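Local coordinates for tetratricopeptide TPR_2 repeat protein (Thermobaculum terrenum, PDB 5DJS), which is built from an array of tetratricopeptide helical repeats joined to a glycosyltransferase-like region of family 41, and holds uridine-5'-diphosphate in the model, at residues A11-A16 and P40-A45. The protein carries 1 engineered substitution. Sequence-based numbering, arbitrary orientation.
Sequences ALLSHA and PDNSEA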
ATOM      1  N   ALA A  11     -13.540 -31.743   8.837  1.00 71.78           N
ATOM      2  CA  ALA A  11     -13.892 -31.602   7.412  1.00 77.45           C
ATOM      3  C   ALA A  11     -14.361 -30.178   7.043  1.00 79.20           C
ATOM      4  O   ALA A  11     -14.033 -29.664   5.969  1.00 78.48           O
ATOM      5  CB  ALA A  11     -14.959 -32.625   7.026  1.00 76.09           C
ATOM      6  N   LEU A  12     -15.143 -29.562   7.928  1.00 80.77           N
ATOM      7  CA  LEU A  12     -15.533 -28.158   7.777  1.00 77.63           C
ATOM      8  C   LEU A  12     -14.329 -27.224   7.886  1.00 73.19           C
ATOM      9  O   LEU A  12     -14.244 -26.236   7.156  1.00 75.55           O
ATOM     10  CB  LEU A  12     -16.589 -27.771   8.815  1.00 77.62           C
ATOM     11  CG  LEU A  12     -17.977 -28.377   8.594  1.00 78.64           C
ATOM     12  CD1 LEU A  12     -18.787 -28.358   9.884  1.00 79.44           C
ATOM     13  CD2 LEU A  12     -18.721 -27.647   7.483  1.00 78.80           C
ATOM     14  N   LEU A  13     -13.398 -27.552   8.780  1.00 68.22           N
ATOM     15  CA  LEU A  13     -12.248 -26.686   9.063  1.00 67.34           C
ATOM     16  C   LEU A  13     -11.199 -26.696   7.938  1.00 73.45           C
ATOM     17  O   LEU A  13     -10.617 -25.654   7.626  1.00 75.52           O
ATOM     18  CB  LEU A  13     -11.620 -27.037  10.419  1.00 63.10           C
ATOM     19  CG  LEU A  13     -11.234 -25.913  11.394  1.00 63.48           C
ATOM     20  CD1 LEU A  13     -12.240 -24.766  11.468  1.00 61.48           C
ATOM     21  CD2 LEU A  13     -11.030 -26.503  12.791  1.00 62.41           C
ATOM     22  N   SER A  14     -10.971 -27.855   7.324  1.00 79.78           N
ATOM     23  CA  SER A  14     -10.098 -27.941   6.144  1.00 82.41           C
ATOM     24  C   SER A  14     -10.778 -27.378   4.894  1.00 85.10           C
ATOM     25  O   SER A  14     -10.118 -26.729   4.082  1.00 87.16           O
ATOM     26  CB  SER A  14      -9.643 -29.376   5.894  1.00 82.86           C
ATOM     27  OG  SER A  14     -10.738 -30.263   5.965  1.00 84.72           O
ATOM     28  N   HIS A  15     -12.080 -27.631   4.738  1.00 87.89           N
ATOM     29  CA  HIS A  15     -12.875 -27.014   3.659  1.00 93.34           C
ATOM     30  C   HIS A  15     -12.827 -25.483   3.740  1.00 87.25           C
ATOM     31  O   HIS A  15     -12.709 -24.805   2.716  1.00 85.52           O
ATOM     32  CB  HIS A  15     -14.333 -27.516   3.695  1.00102.16           C
ATOM     33  CG  HIS A  15     -15.247 -26.836   2.713  1.00111.93           C
ATOM     34  ND1 HIS A  15     -16.266 -25.993   3.106  1.00114.92           N
ATOM     35  CD2 HIS A  15     -15.297 -26.878   1.359  1.00115.14           C
ATOM     36  CE1 HIS A  15     -16.902 -25.544   2.038  1.00114.85           C
ATOM     37  NE2 HIS A  15     -16.333 -26.064   0.966  1.00116.98           N
ATOM     38  N   ALA A  16     -12.908 -24.957   4.961  1.00 81.78           N
ATOM     39  CA  ALA A  16     -12.862 -23.517   5.195  1.00 77.23           C
ATOM     40  C   ALA A  16     -11.507 -22.926   4.828  1.00 75.36           C
ATOM     41  O   ALA A  16     -11.445 -21.855   4.230  1.00 72.61           O
ATOM     42  CB  ALA A  16     -13.193 -23.209   6.647  1.00 77.53           C
ATOM     43  N   PRO A  40     -18.911 -23.654  19.910  1.00 57.48           N
ATOM     44  CA  PRO A  40     -18.691 -22.193  19.887  1.00 58.28           C
ATOM     45  C   PRO A  40     -17.385 -21.699  20.539  1.00 55.46           C
ATOM     46  O   PRO A  40     -17.050 -20.526  20.390  1.00 54.29           O
ATOM     47  CB  PRO A  40     -19.924 -21.635  20.623  1.00 58.16           C
ATOM     48  CG  PRO A  40     -20.358 -22.731  21.528  1.00 58.86           C
ATOM     49  CD  PRO A  40     -19.916 -24.041  20.918  1.00 58.67           C
ATOM     50  N   ASP A  41     -16.671 -22.577  21.248  1.00 53.86           N
ATOM     51  CA  ASP A  41     -15.332 -22.275  21.774  1.00 52.01           C
ATOM     52  C   ASP A  41     -14.196 -22.733  20.839  1.00 48.72           C
ATOM     53  O   ASP A  41     -13.037 -22.769  21.256  1.00 46.31           O
ATOM     54  CB  ASP A  41     -15.158 -22.896  23.177  1.00 54.64           C
ATOM     55  CG  ASP A  41     -15.878 -22.106  24.281  1.00 59.08           C
ATOM     56  OD1 ASP A  41     -16.354 -20.968  24.042  1.00 56.15           O
ATOM     57  OD2 ASP A  41     -15.963 -22.638  25.411  1.00 63.71           O
ATOM     58  N   ASN A  42     -14.508 -23.042  19.578  1.00 45.70           N
ATOM     59  CA  ASN A  42     -13.486 -23.439  18.616  1.00 46.45           C
ATOM     60  C   ASN A  42     -12.629 -22.238  18.160  1.00 46.26           C
ATOM     61  O   ASN A  42     -13.003 -21.492  17.245  1.00 44.34           O
ATOM     62  CB  ASN A  42     -14.131 -24.146  17.421  1.00 49.25           C
ATOM     63  CG  ASN A  42     -13.174 -25.082  16.714  1.00 50.04           C
ATOM     64  OD1 ASN A  42     -13.250 -26.295  16.888  1.00 57.66           O
ATOM     65  ND2 ASN A  42     -12.273 -24.533  15.924  1.00 49.26           N
ATOM     66  N   SER A  43     -11.474 -22.072  18.803  1.00 46.25           N
ATOM     67  CA  SER A  43     -10.603 -20.920  18.567  1.00 47.97           C
ATOM     68  C   SER A  43     -10.042 -20.835  17.144  1.00 50.53           C
ATOM     69  O   SER A  43      -9.733 -19.746  16.671  1.00 57.88           O
ATOM     70  CB  SER A  43      -9.448 -20.888  19.574  1.00 47.35           C
ATOM     71  OG  SER A  43      -8.457 -21.840  19.269  1.00 48.45           O
ATOM     72  N   GLU A  44      -9.910 -21.969  16.467  1.00 51.40           N
ATOM     73  CA  GLU A  44      -9.429 -21.981  15.082  1.00 54.20           C
ATOM     74  C   GLU A  44     -10.421 -21.312  14.108  1.00 52.69           C
ATOM     75  O   GLU A  44     -10.015 -20.694  13.117  1.00 55.35           O
ATOM     76  CB  GLU A  44      -9.143 -23.422  14.636  1.00 55.85           C
ATOM     77  CG  GLU A  44      -8.208 -23.535  13.437  1.00 59.53           C
ATOM     78  CD  GLU A  44      -7.973 -24.971  12.995  1.00 61.55           C
ATOM     79  OE1 GLU A  44      -8.094 -25.901  13.833  1.00 62.71           O
ATOM     80  OE2 GLU A  44      -7.659 -25.164  11.802  1.00 59.50           O
ATOM     81  N   ALA A  45     -11.706 -21.422  14.421  1.00 49.30           N
ATOM     82  CA  ALA A  45     -12.784 -20.980  13.552  1.00 50.74           C
ATOM     83  C   ALA A  45     -13.133 -19.525  13.864  1.00 49.17           C
ATOM     84  O   ALA A  45     -13.424 -18.741  12.956  1.00 48.23           O
ATOM     85  CB  ALA A  45     -14.000 -21.872  13.746  1.00 51.34           C
TER
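L13 of helix 5-21 reaches across to the first turn of helix 43-56 and lays its two methyl groups against N42, E44 and A45. Helix 43-56 lies in a tetratricopeptide repeat, a helix-turn-helix unit; helix 5-21 packs beside its start, and helix 25-38 falls between the two in sequence. Leucine suits the place because its two branches can meet different neighbours at once: CD1 sits 4.1 Å from A45 CB, an apolar contact, while CD2 turns to the carboxylate of E44 and the amide of N42. The small side chain of A45 is consistent with the approach of the backbones, 7.3 Å between L13 CA and A45 CA, and its methyl also touches V35 of helix 25-38. E44, with CG anti to the backbone N (chi1 -160°) and the chain extended beyond it, lies slantwise to L13 and brings its carboxylate alongside the CG and CD2 branch, OE2 being 3.7 Å from L13 CG. The charged end is not left to the leucine, for OE2 is hydrogen-bonded to H17 NE2, one turn beyond L13, a second tie between the two helices. N42 takes the N-cap position, a place asparagine commonly fills, and its backbone O accepts the hydrogen bond from A45 N at 3.1 Å. Its side-chain amide meets the same leucine methyl, ND2 lying 3.9 Å from L13 CD2.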